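Protein LIN-41 (Caenorhabditis elegans, PDB 4UMG) controls the onset of developmental plasticity as a TRIM-NHL protein, whose filamin domain, the part described here, has an immunoglobulin-like fold. Local coordinates at residues S11-R22 against I120-R131; D72-D81 against I105-K116. All coordinates share one frame; numbering follows the deposited sequence.

Interaction 1: residues S11-R22 against I120-R131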
loop_
_atom_site.group_PDB
_atom_site.type_symbol
_atom_site.label_atom_id
_atom_site.label_comp_id
_atom_site.label_asym_id
_atom_site.label_seq_id
_atom_site.Cartn_x
_atom_site.Cartn_y
_atom_site.Cartn_z
ATOM N N SER A 11 -8.190 -3.591 -2.306
ATOM C CA SER A 11 -8.047 -3.184 -0.913
ATOM C C SER A 11 -6.782 -3.701 -0.276
ATOM O O SER A 11 -6.219 -4.693 -0.733
ATOM C CB SER A 11 -9.225 -3.725 -0.099
ATOM O OG SER A 11 -9.290 -5.135 -0.218
ATOM N N ILE A 12 -6.419 -3.112 0.861
ATOM C CA ILE A 12 -5.281 -3.594 1.657
ATOM C C ILE A 12 -5.785 -4.812 2.441
ATOM O O ILE A 12 -6.917 -4.800 2.944
ATOM C CB ILE A 12 -4.748 -2.480 2.596
ATOM C CG1 ILE A 12 -4.250 -1.242 1.806
ATOM C CG2 ILE A 12 -3.679 -3.029 3.564
ATOM C CD1 ILE A 12 -4.180 0.085 2.628
ATOM N N VAL A 13 -4.950 -5.852 2.533
ATOM C CA VAL A 13 -5.255 -7.093 3.257
ATOM C C VAL A 13 -4.965 -6.875 4.754
ATOM O O VAL A 13 -3.808 -6.701 5.144
ATOM C CB VAL A 13 -4.464 -8.294 2.672
ATOM C CG1 VAL A 13 -4.739 -9.589 3.450
ATOM C CG2 VAL A 13 -4.771 -8.488 1.194
ATOM N N GLY A 14 -6.020 -6.860 5.563
ATOM C CA GLY A 14 -5.930 -6.698 7.013
ATOM C C GLY A 14 -5.662 -5.278 7.474
ATOM O O GLY A 14 -5.618 -4.343 6.662
ATOM N N ASP A 15 -5.517 -5.104 8.796
ATOM C CA ASP A 15 -5.236 -3.793 9.387
ATOM C C ASP A 15 -3.840 -3.718 10.024
ATOM O O ASP A 15 -3.538 -2.739 10.707
ATOM C CB ASP A 15 -6.342 -3.370 10.376
ATOM C CG ASP A 15 -7.679 -3.079 9.730
ATOM O OD1 ASP A 15 -7.854 -1.955 9.209
ATOM O OD2 ASP A 15 -8.569 -3.956 9.788
ATOM N N SER A 16 -2.972 -4.735 9.782
ATOM C CA SER A 16 -1.595 -4.748 10.304
ATOM C C SER A 16 -0.801 -3.503 9.860
ATOM O O SER A 16 0.022 -2.990 10.623
ATOM C CB SER A 16 -0.862 -6.024 9.886
ATOM O OG SER A 16 -0.408 -5.948 8.543
ATOM N N PHE A 17 -1.087 -3.006 8.645
ATOM C CA PHE A 17 -0.454 -1.827 8.022
ATOM C C PHE A 17 -0.531 -0.541 8.858
ATOM O O PHE A 17 0.302 0.359 8.685
ATOM C CB PHE A 17 -1.059 -1.583 6.626
ATOM C CG PHE A 17 -2.424 -0.932 6.585
ATOM C CD1 PHE A 17 -3.578 -1.685 6.760
ATOM C CD2 PHE A 17 -2.556 0.435 6.362
ATOM C CE1 PHE A 17 -4.839 -1.081 6.729
ATOM C CE2 PHE A 17 -3.813 1.039 6.343
ATOM C CZ PHE A 17 -4.947 0.279 6.521
ATOM N N LYS A 18 -1.560 -0.425 9.721
ATOM C CA LYS A 18 -1.776 0.776 10.546
ATOM C C LYS A 18 -0.663 1.050 11.555
ATOM O O LYS A 18 -0.514 2.173 12.041
ATOM C CB LYS A 18 -3.131 0.683 11.280
ATOM C CG LYS A 18 -4.361 0.727 10.361
ATOM C CD LYS A 18 -4.644 2.129 9.776
ATOM C CE LYS A 18 -4.934 3.200 10.810
ATOM N NZ LYS A 18 -4.782 4.559 10.234
ATOM N N LYS A 19 0.102 0.019 11.898
ATOM C CA LYS A 19 1.143 0.108 12.897
ATOM C C LYS A 19 2.405 -0.559 12.400
ATOM O O LYS A 19 2.359 -1.668 11.864
ATOM C CB LYS A 19 0.679 -0.548 14.217
ATOM C CG LYS A 19 -0.428 0.234 14.919
ATOM C CD LYS A 19 -0.845 -0.401 16.243
ATOM C CE LYS A 19 -1.997 0.345 16.889
ATOM N NZ LYS A 19 -1.674 1.775 17.174
ATOM N N ALA A 20 3.541 0.105 12.600
ATOM C CA ALA A 20 4.819 -0.434 12.184
ATOM C C ALA A 20 5.977 0.042 13.055
ATOM O O ALA A 20 5.818 0.898 13.934
ATOM C CB ALA A 20 5.069 -0.155 10.702
ATOM N N ILE A 21 7.109 -0.624 12.903
ATOM C CA ILE A 21 8.281 -0.343 13.719
ATOM C C ILE A 21 9.345 0.375 12.916
ATOM O O ILE A 21 9.680 -0.031 11.793
ATOM C CB ILE A 21 8.796 -1.643 14.405
ATOM C CG1 ILE A 21 7.679 -2.286 15.283
ATOM C CG2 ILE A 21 10.073 -1.388 15.220
ATOM C CD1 ILE A 21 7.969 -3.727 15.807
ATOM N N ARG A 22 9.903 1.425 13.517
ATOM C CA ARG A 22 10.969 2.222 12.937
ATOM C C ARG A 22 12.156 1.344 12.581
ATOM O O ARG A 22 12.503 0.397 13.321
ATOM C CB ARG A 22 11.405 3.315 13.928
ATOM C CG ARG A 22 12.347 4.373 13.364
ATOM C CD ARG A 22 12.785 5.358 14.444
ATOM N NE ARG A 22 13.549 4.720 15.519
ATOM C CZ ARG A 22 14.054 5.368 16.565
ATOM N NH1 ARG A 22 13.884 6.679 16.689
ATOM N NH2 ARG A 22 14.737 4.713 17.494
ATOM N N ILE A 120 -7.458 3.406 -3.969
ATOM C CA ILE A 120 -8.184 2.166 -3.713
ATOM C C ILE A 120 -9.051 2.318 -2.486
ATOM O O ILE A 120 -8.936 3.325 -1.786
ATOM C CB ILE A 120 -7.250 0.952 -3.615
ATOM C CG1 ILE A 120 -6.260 1.058 -2.392
ATOM C CG2 ILE A 120 -6.537 0.749 -4.961
ATOM C CD1 ILE A 120 -5.543 -0.249 -2.024
ATOM N N SER A 121 -9.881 1.289 -2.176
ATOM C CA SER A 121 -10.732 1.386 -0.987
ATOM C C SER A 121 -9.860 1.570 0.250
ATOM O O SER A 121 -8.852 0.882 0.418
ATOM C CB SER A 121 -11.605 0.141 -0.844
ATOM O OG SER A 121 -10.796 -0.986 -0.578
ATOM N N GLY A 122 -10.210 2.539 1.064
ATOM C CA GLY A 122 -9.484 2.790 2.295
ATOM C C GLY A 122 -8.309 3.731 2.189
ATOM O O GLY A 122 -7.681 3.994 3.211
ATOM N N CYS A 123 -8.008 4.268 0.977
ATOM C CA CYS A 123 -6.856 5.183 0.786
ATOM C C CYS A 123 -7.274 6.619 0.423
ATOM O O CYS A 123 -8.329 6.793 -0.196
ATOM C CB CYS A 123 -5.873 4.621 -0.233
ATOM S SG CYS A 123 -4.943 3.197 0.363
ATOM N N PRO A 124 -6.498 7.660 0.810
ATOM C CA PRO A 124 -5.227 7.602 1.573
ATOM C C PRO A 124 -5.483 7.335 3.041
ATOM O O PRO A 124 -6.601 7.573 3.540
ATOM C CB PRO A 124 -4.642 8.999 1.400
ATOM C CG PRO A 124 -5.873 9.901 1.217
ATOM C CD PRO A 124 -6.863 9.049 0.465
ATOM N N THR A 125 -4.455 6.859 3.730
ATOM C CA THR A 125 -4.599 6.514 5.121
ATOM C C THR A 125 -3.290 6.772 5.915
ATOM O O THR A 125 -2.250 7.061 5.325
ATOM C CB THR A 125 -5.064 5.048 5.202
ATOM O OG1 THR A 125 -5.318 4.735 6.566
ATOM C CG2 THR A 125 -4.046 4.069 4.576
ATOM N N THR A 126 -3.381 6.659 7.244
ATOM C CA THR A 126 -2.293 6.882 8.179
ATOM C C THR A 126 -1.705 5.562 8.597
ATOM O O THR A 126 -2.432 4.570 8.698
ATOM C CB THR A 126 -2.842 7.691 9.390
ATOM O OG1 THR A 126 -3.155 9.032 8.958
ATOM C CG2 THR A 126 -1.899 7.744 10.602
ATOM N N MET A 127 -0.377 5.569 8.858
ATOM C CA MET A 127 0.353 4.453 9.460
ATOM C C MET A 127 1.184 5.047 10.572
ATOM O O MET A 127 1.878 6.034 10.353
ATOM C CB MET A 127 1.233 3.689 8.469
ATOM C CG MET A 127 0.496 3.276 7.198
ATOM S SD MET A 127 1.547 2.442 5.992
ATOM C CE MET A 127 2.739 3.724 5.584
ATOM N N ASP A 128 1.062 4.478 11.785
ATOM C CA ASP A 128 1.780 4.972 12.951
ATOM C C ASP A 128 3.012 4.134 13.159
ATOM O O ASP A 128 2.904 2.944 13.453
ATOM C CB ASP A 128 0.876 4.955 14.186
ATOM C CG ASP A 128 -0.224 5.986 14.070
ATOM O OD1 ASP A 128 0.099 7.163 13.827
ATOM O OD2 ASP A 128 -1.410 5.600 14.124
ATOM N N ILE A 129 4.184 4.751 12.986
ATOM C CA ILE A 129 5.479 4.065 13.177
ATOM C C ILE A 129 6.021 4.423 14.556
ATOM O O ILE A 129 6.206 5.603 14.883
ATOM C CB ILE A 129 6.469 4.444 12.045
ATOM C CG1 ILE A 129 5.938 3.970 10.659
ATOM C CG2 ILE A 129 7.935 4.015 12.321
ATOM C CD1 ILE A 129 6.022 2.637 10.318
ATOM N N ARG A 130 6.320 3.388 15.340
ATOM C CA ARG A 130 6.822 3.542 16.700
ATOM C C ARG A 130 8.272 3.029 16.800
ATOM O O ARG A 130 8.689 2.207 15.984
ATOM C CB ARG A 130 5.881 2.797 17.684
ATOM C CG ARG A 130 6.162 1.296 17.836
ATOM C CD ARG A 130 5.140 0.551 18.671
ATOM N NE ARG A 130 4.061 0.017 17.840
ATOM C CZ ARG A 130 4.013 -1.225 17.369
ATOM N NH1 ARG A 130 4.974 -2.091 17.663
ATOM N NH2 ARG A 130 2.996 -1.615 16.614
ATOM N N ARG A 131 9.025 3.484 17.818
ATOM C CA ARG A 131 10.405 3.018 18.013
ATOM C C ARG A 131 10.446 1.561 18.520
ATOM O O ARG A 131 11.439 0.869 18.292
ATOM C CB ARG A 131 11.202 4.009 18.898
ATOM C CG ARG A 131 11.687 3.493 20.253
ATOM C CD ARG A 131 12.301 4.590 21.105
ATOM N NE ARG A 131 11.279 5.419 21.746
ATOM C CZ ARG A 131 10.936 6.641 21.348
ATOM N NH1 ARG A 131 11.541 7.202 20.308
ATOM N NH2 ARG A 131 9.993 7.313 21.992
HETATM O O HOH W 1 -8.021 -1.025 2.007
HETATM O O HOH W 2 -6.193 6.751 8.189
HETATM O O HOH W 3 3.884 -3.397 14.343
#
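The Phe17 ring meets Thr125 at its edge, where CG2 of Thr125 lies 3.5 Å from CE2 of Phe17, near the ring plane. One face of the ring carries Lys18 CG and the opposite face Ile12 CD1, both nearer the ring's margin than its centre, while Gly14 O sits in plane at the edge. CD1 of Ile12 also reaches SG of Cys123. Farther along, the guanidinium of Arg22 has CB of the poorly ordered Arg131 over one face, and NH1 of Arg22 forms a salt bridge with Glu106. The Arg130 guanidinium has Ala20 O over one face and Lys19 CB at its edge, 3.5 Å from NH2.

Lys18 starts out away from strand 125-130, but bends at chi2 (-73°) and chi3 (-61°) bring NZ back to Thr126 O at 2.8 Å, the donor standing above the carbonyl plane. From here the backbones zip up in parallel: Asp128 N bonds to Lys18 O at 2.8 Å, Ala20 N to Asp128 O, Arg130 N to Ala20 O, and Arg22 N to Arg130 O at 2.9 Å. At the other end, a water links Ile12 N to Ser121 O. Strand 19-21 thus joins the last strand in parallel, after residues 11-12 have paired with strand 26-31: the split N-terminal A strand, shared between two sheets, of the immunoglobulin-like filamin repeat.

Interaction 2: residues D72-D81 against I105-K116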
loop_
_atom_site.group_PDB
_atom_site.type_symbol
_atom_site.label_atom_id
_atom_site.label_comp_id
_atom_site.label_asym_id
_atom_site.label_seq_id
_atom_site.Cartn_x
_atom_site.Cartn_y
_atom_site.Cartn_z
ATOM N N ASP A 72 -0.638 -0.225 -13.958
ATOM C CA ASP A 72 -1.849 0.489 -13.545
ATOM C C ASP A 72 -1.877 0.804 -12.047
ATOM O O ASP A 72 -2.808 1.465 -11.586
ATOM C CB ASP A 72 -3.092 -0.359 -13.892
ATOM C CG ASP A 72 -3.379 -0.518 -15.371
ATOM O OD1 ASP A 72 -3.477 0.512 -16.070
ATOM O OD2 ASP A 72 -3.599 -1.668 -15.812
ATOM N N VAL A 73 -0.883 0.326 -11.286
ATOM C CA VAL A 73 -0.850 0.499 -9.830
ATOM C C VAL A 73 0.294 1.432 -9.411
ATOM O O VAL A 73 1.441 1.258 -9.828
ATOM C CB VAL A 73 -0.773 -0.897 -9.111
ATOM C CG1 VAL A 73 -0.659 -0.751 -7.589
ATOM C CG2 VAL A 73 -1.968 -1.771 -9.465
ATOM N N GLN A 74 -0.027 2.420 -8.568
ATOM C CA GLN A 74 0.957 3.355 -8.027
ATOM C C GLN A 74 0.790 3.326 -6.514
ATOM O O GLN A 74 -0.330 3.234 -6.013
ATOM C CB GLN A 74 0.679 4.772 -8.548
ATOM C CG GLN A 74 0.790 4.902 -10.062
ATOM C CD GLN A 74 0.613 6.329 -10.497
ATOM O OE1 GLN A 74 1.583 7.061 -10.680
ATOM N NE2 GLN A 74 -0.629 6.760 -10.657
ATOM N N ALA A 75 1.889 3.363 -5.777
ATOM C CA ALA A 75 1.793 3.398 -4.321
ATOM C C ALA A 75 2.844 4.365 -3.803
ATOM O O ALA A 75 3.988 4.338 -4.270
ATOM C CB ALA A 75 2.025 2.013 -3.739
ATOM N N PHE A 76 2.451 5.260 -2.904
ATOM C CA PHE A 76 3.450 6.112 -2.292
ATOM C C PHE A 76 3.271 6.188 -0.795
ATOM O O PHE A 76 2.173 6.015 -0.276
ATOM C CB PHE A 76 3.591 7.484 -2.911
ATOM C CG PHE A 76 2.323 8.244 -2.865
ATOM C CD1 PHE A 76 1.976 8.976 -1.731
ATOM C CD2 PHE A 76 1.516 8.332 -3.989
ATOM C CE1 PHE A 76 0.798 9.713 -1.702
ATOM C CE2 PHE A 76 0.375 9.116 -3.979
ATOM C CZ PHE A 76 0.018 9.790 -2.836
ATOM N N VAL A 77 4.365 6.479 -0.110
ATOM C CA VAL A 77 4.436 6.602 1.326
ATOM C C VAL A 77 5.194 7.882 1.594
ATOM O O VAL A 77 6.221 8.141 0.941
ATOM C CB VAL A 77 5.125 5.394 1.978
ATOM C CG1 VAL A 77 5.479 5.657 3.448
ATOM C CG2 VAL A 77 4.268 4.139 1.853
ATOM N N ILE A 78 4.610 8.729 2.445
ATOM C CA ILE A 78 5.197 10.004 2.852
ATOM C C ILE A 78 5.507 9.896 4.309
ATOM O O ILE A 78 4.652 9.479 5.097
ATOM C CB ILE A 78 4.241 11.178 2.607
ATOM C CG1 ILE A 78 3.635 11.085 1.195
ATOM C CG2 ILE A 78 4.962 12.493 2.846
ATOM C CD1 ILE A 78 4.756 10.937 -0.032
ATOM N N SER A 79 6.722 10.314 4.699
ATOM C CA SER A 79 7.114 10.231 6.079
ATOM C C SER A 79 6.510 11.428 6.871
ATOM O O SER A 79 5.908 12.315 6.248
ATOM C CB SER A 79 8.648 10.180 6.154
ATOM O OG SER A 79 9.140 11.490 5.957
ATOM N N PRO A 80 6.644 11.457 8.232
ATOM C CA PRO A 80 6.067 12.551 9.027
ATOM C C PRO A 80 6.623 13.955 8.753
ATOM O O PRO A 80 5.987 14.939 9.140
ATOM C CB PRO A 80 6.357 12.125 10.480
ATOM C CG PRO A 80 6.656 10.686 10.410
ATOM C CD PRO A 80 7.303 10.461 9.101
ATOM N N ASP A 81 7.787 14.038 8.090
ATOM C CA ASP A 81 8.411 15.327 7.735
ATOM C C ASP A 81 8.110 15.739 6.270
ATOM O O ASP A 81 8.681 16.719 5.772
ATOM C CB ASP A 81 9.931 15.314 8.037
ATOM C CG ASP A 81 10.801 14.453 7.122
ATOM O OD1 ASP A 81 10.272 13.897 6.142
ATOM O OD2 ASP A 81 12.024 14.375 7.364
ATOM N N ILE A 105 12.202 7.069 10.462
ATOM C CA ILE A 105 11.851 7.906 11.598
ATOM C C ILE A 105 10.480 7.521 12.175
ATOM O O ILE A 105 9.620 6.977 11.468
ATOM C CB ILE A 105 11.973 9.415 11.253
ATOM C CG1 ILE A 105 10.987 9.859 10.146
ATOM C CG2 ILE A 105 13.414 9.796 10.912
ATOM C CD1 ILE A 105 10.825 11.393 10.016
ATOM N N GLU A 106 10.285 7.818 13.463
ATOM C CA GLU A 106 9.023 7.533 14.147
ATOM C C GLU A 106 7.987 8.549 13.725
ATOM O O GLU A 106 8.360 9.659 13.339
ATOM C CB GLU A 106 9.220 7.617 15.682
ATOM C CG GLU A 106 9.949 8.867 16.164
ATOM C CD GLU A 106 11.458 8.737 16.322
ATOM O OE1 GLU A 106 12.178 8.641 15.297
ATOM O OE2 GLU A 106 11.924 8.757 17.483
ATOM N N GLY A 107 6.709 8.196 13.884
ATOM C CA GLY A 107 5.626 9.138 13.624
ATOM C C GLY A 107 4.571 8.732 12.628
ATOM O O GLY A 107 4.432 7.570 12.250
ATOM N N SER A 108 3.804 9.727 12.204
ATOM C CA SER A 108 2.636 9.549 11.367
ATOM C C SER A 108 2.927 9.575 9.871
ATOM O O SER A 108 3.146 10.636 9.313
ATOM C CB SER A 108 1.588 10.600 11.726
ATOM O OG SER A 108 0.335 10.256 11.168
ATOM N N TYR A 109 2.986 8.398 9.248
ATOM C CA TYR A 109 3.213 8.262 7.803
ATOM C C TYR A 109 1.901 8.315 7.035
ATOM O O TYR A 109 0.838 8.026 7.588
ATOM C CB TYR A 109 3.919 6.910 7.514
ATOM C CG TYR A 109 5.392 6.910 7.868
ATOM C CD1 TYR A 109 5.815 7.061 9.184
ATOM C CD2 TYR A 109 6.367 6.729 6.889
ATOM C CE1 TYR A 109 7.168 7.039 9.520
ATOM C CE2 TYR A 109 7.727 6.743 7.212
ATOM C CZ TYR A 109 8.117 6.897 8.528
ATOM O OH TYR A 109 9.437 6.849 8.841
ATOM N N THR A 110 1.976 8.661 5.753
ATOM C CA THR A 110 0.811 8.721 4.892
ATOM C C THR A 110 0.989 7.682 3.821
ATOM O O THR A 110 2.055 7.623 3.220
ATOM C CB THR A 110 0.671 10.082 4.241
ATOM O OG1 THR A 110 0.729 11.082 5.254
ATOM C CG2 THR A 110 -0.647 10.217 3.490
ATOM N N LEU A 111 -0.068 6.907 3.545
ATOM C CA LEU A 111 -0.028 5.900 2.497
ATOM C C LEU A 111 -1.133 6.182 1.522
ATOM O O LEU A 111 -2.267 6.455 1.941
ATOM C CB LEU A 111 -0.298 4.521 3.120
ATOM C CG LEU A 111 -0.514 3.338 2.156
ATOM C CD1 LEU A 111 0.753 3.014 1.338
ATOM C CD2 LEU A 111 -1.000 2.113 2.902
ATOM N N ASN A 112 -0.823 6.106 0.240
ATOM C CA ASN A 112 -1.875 6.178 -0.792
ATOM C C ASN A 112 -1.571 5.143 -1.875
ATOM O O ASN A 112 -0.422 4.989 -2.252
ATOM C CB ASN A 112 -2.087 7.606 -1.365
ATOM C CG ASN A 112 -3.488 7.806 -1.949
ATOM O OD1 ASN A 112 -4.275 6.871 -2.007
ATOM N ND2 ASN A 112 -3.856 9.034 -2.370
ATOM N N ILE A 113 -2.593 4.388 -2.342
ATOM C CA ILE A 113 -2.393 3.404 -3.400
ATOM C C ILE A 113 -3.466 3.707 -4.436
ATOM O O ILE A 113 -4.637 3.794 -4.081
ATOM C CB ILE A 113 -2.510 1.959 -2.876
ATOM C CG1 ILE A 113 -1.551 1.712 -1.680
ATOM C CG2 ILE A 113 -2.262 0.940 -4.019
ATOM C CD1 ILE A 113 -2.095 0.606 -0.694
ATOM N N LEU A 114 -3.036 3.961 -5.688
ATOM C CA LEU A 114 -3.879 4.355 -6.801
ATOM C C LEU A 114 -3.920 3.283 -7.854
ATOM O O LEU A 114 -2.878 2.795 -8.284
ATOM C CB LEU A 114 -3.360 5.646 -7.465
ATOM C CG LEU A 114 -2.987 6.866 -6.615
ATOM C CD1 LEU A 114 -2.623 8.035 -7.530
ATOM C CD2 LEU A 114 -4.097 7.308 -5.708
ATOM N N VAL A 115 -5.130 2.914 -8.273
ATOM C CA VAL A 115 -5.311 1.948 -9.346
ATOM C C VAL A 115 -5.941 2.759 -10.474
ATOM O O VAL A 115 -6.996 3.371 -10.272
ATOM C CB VAL A 115 -6.187 0.724 -8.921
ATOM C CG1 VAL A 115 -6.802 0.038 -10.133
ATOM C CG2 VAL A 115 -5.356 -0.268 -8.116
ATOM N N LYS A 116 -5.222 2.866 -11.610
ATOM C CA LYS A 116 -5.645 3.639 -12.801
ATOM C C LYS A 116 -5.906 5.108 -12.427
ATOM O O LYS A 116 -6.842 5.744 -12.929
ATOM C CB LYS A 116 -6.847 3.013 -13.503
ATOM C CG LYS A 116 -6.582 1.619 -14.056
ATOM C CD LYS A 116 -7.889 1.043 -14.586
ATOM C CE LYS A 116 -7.702 -0.357 -15.108
ATOM N NZ LYS A 116 -9.010 -1.014 -15.366
HETATM O O HOH W 4 2.932 11.696 6.757
#
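Asp72 O accepts the backbone N-H of Lys116 at 2.8 Å, and the two side chains run side by side, with OD1 of Asp72 against CG of Lys116. Val73 follows, its CG2 on Val115 CG2, on the same face of the sheet as Ala75 and Val77. Gln74 and Leu114 exchange two backbone bonds, with NE2 of Gln74 near CD1 of Leu114 on the other face. This antiparallel ladder belongs to the beta sandwich of the filamin repeat, and Ala75 and Ile113 both meet Leu99 of strand 96-101 in its interior. Phe76 holds CG between its backbone N and carbonyl carbon (chi1 59°), which lays the ring over Asn112, CZ to CB 3.4 Å. Val77 sends CG2 to Leu111 CD1 and CG1 to the edge of the Tyr109 ring, 3.7 Å from CD2. Ile78 pairs with Thr110 through two backbone bonds. Ser79 CA and Pro80 CD then share one face of the Tyr109 ring in CH-pi contacts, Pro80 CD 3.7 Å from the centroid, while Tyr109 OH donates in plane to a lone pair of Ile105 O at 2.6 Å. Replacing Tyr109 by an alanine would probably leave Pro80 without its platform and Ile105 O without this donor.

The centres of interactions 1 and 2 lie about 9 Å apart, and the two contacts meet where strands 107-115 and 118-130 run antiparallel as neighbours: Leu111 N to Thr125 O and Gly107 N to Ile129 O are probable hydrogen bonds, each 2.8 Å long. Strand order on this side of the sandwich is therefore 73-78, 107-115, 118-130, 19-21. Along the chain, 11-22 comes first and 120-131 last, with both segments of interaction 2 in between. Interaction 1 thus brings the two ends of the domain together, whereas interaction 2 lies within the span they enclose. Side chains join the pair too, CG2 of Thr126 packing on OG of Ser108.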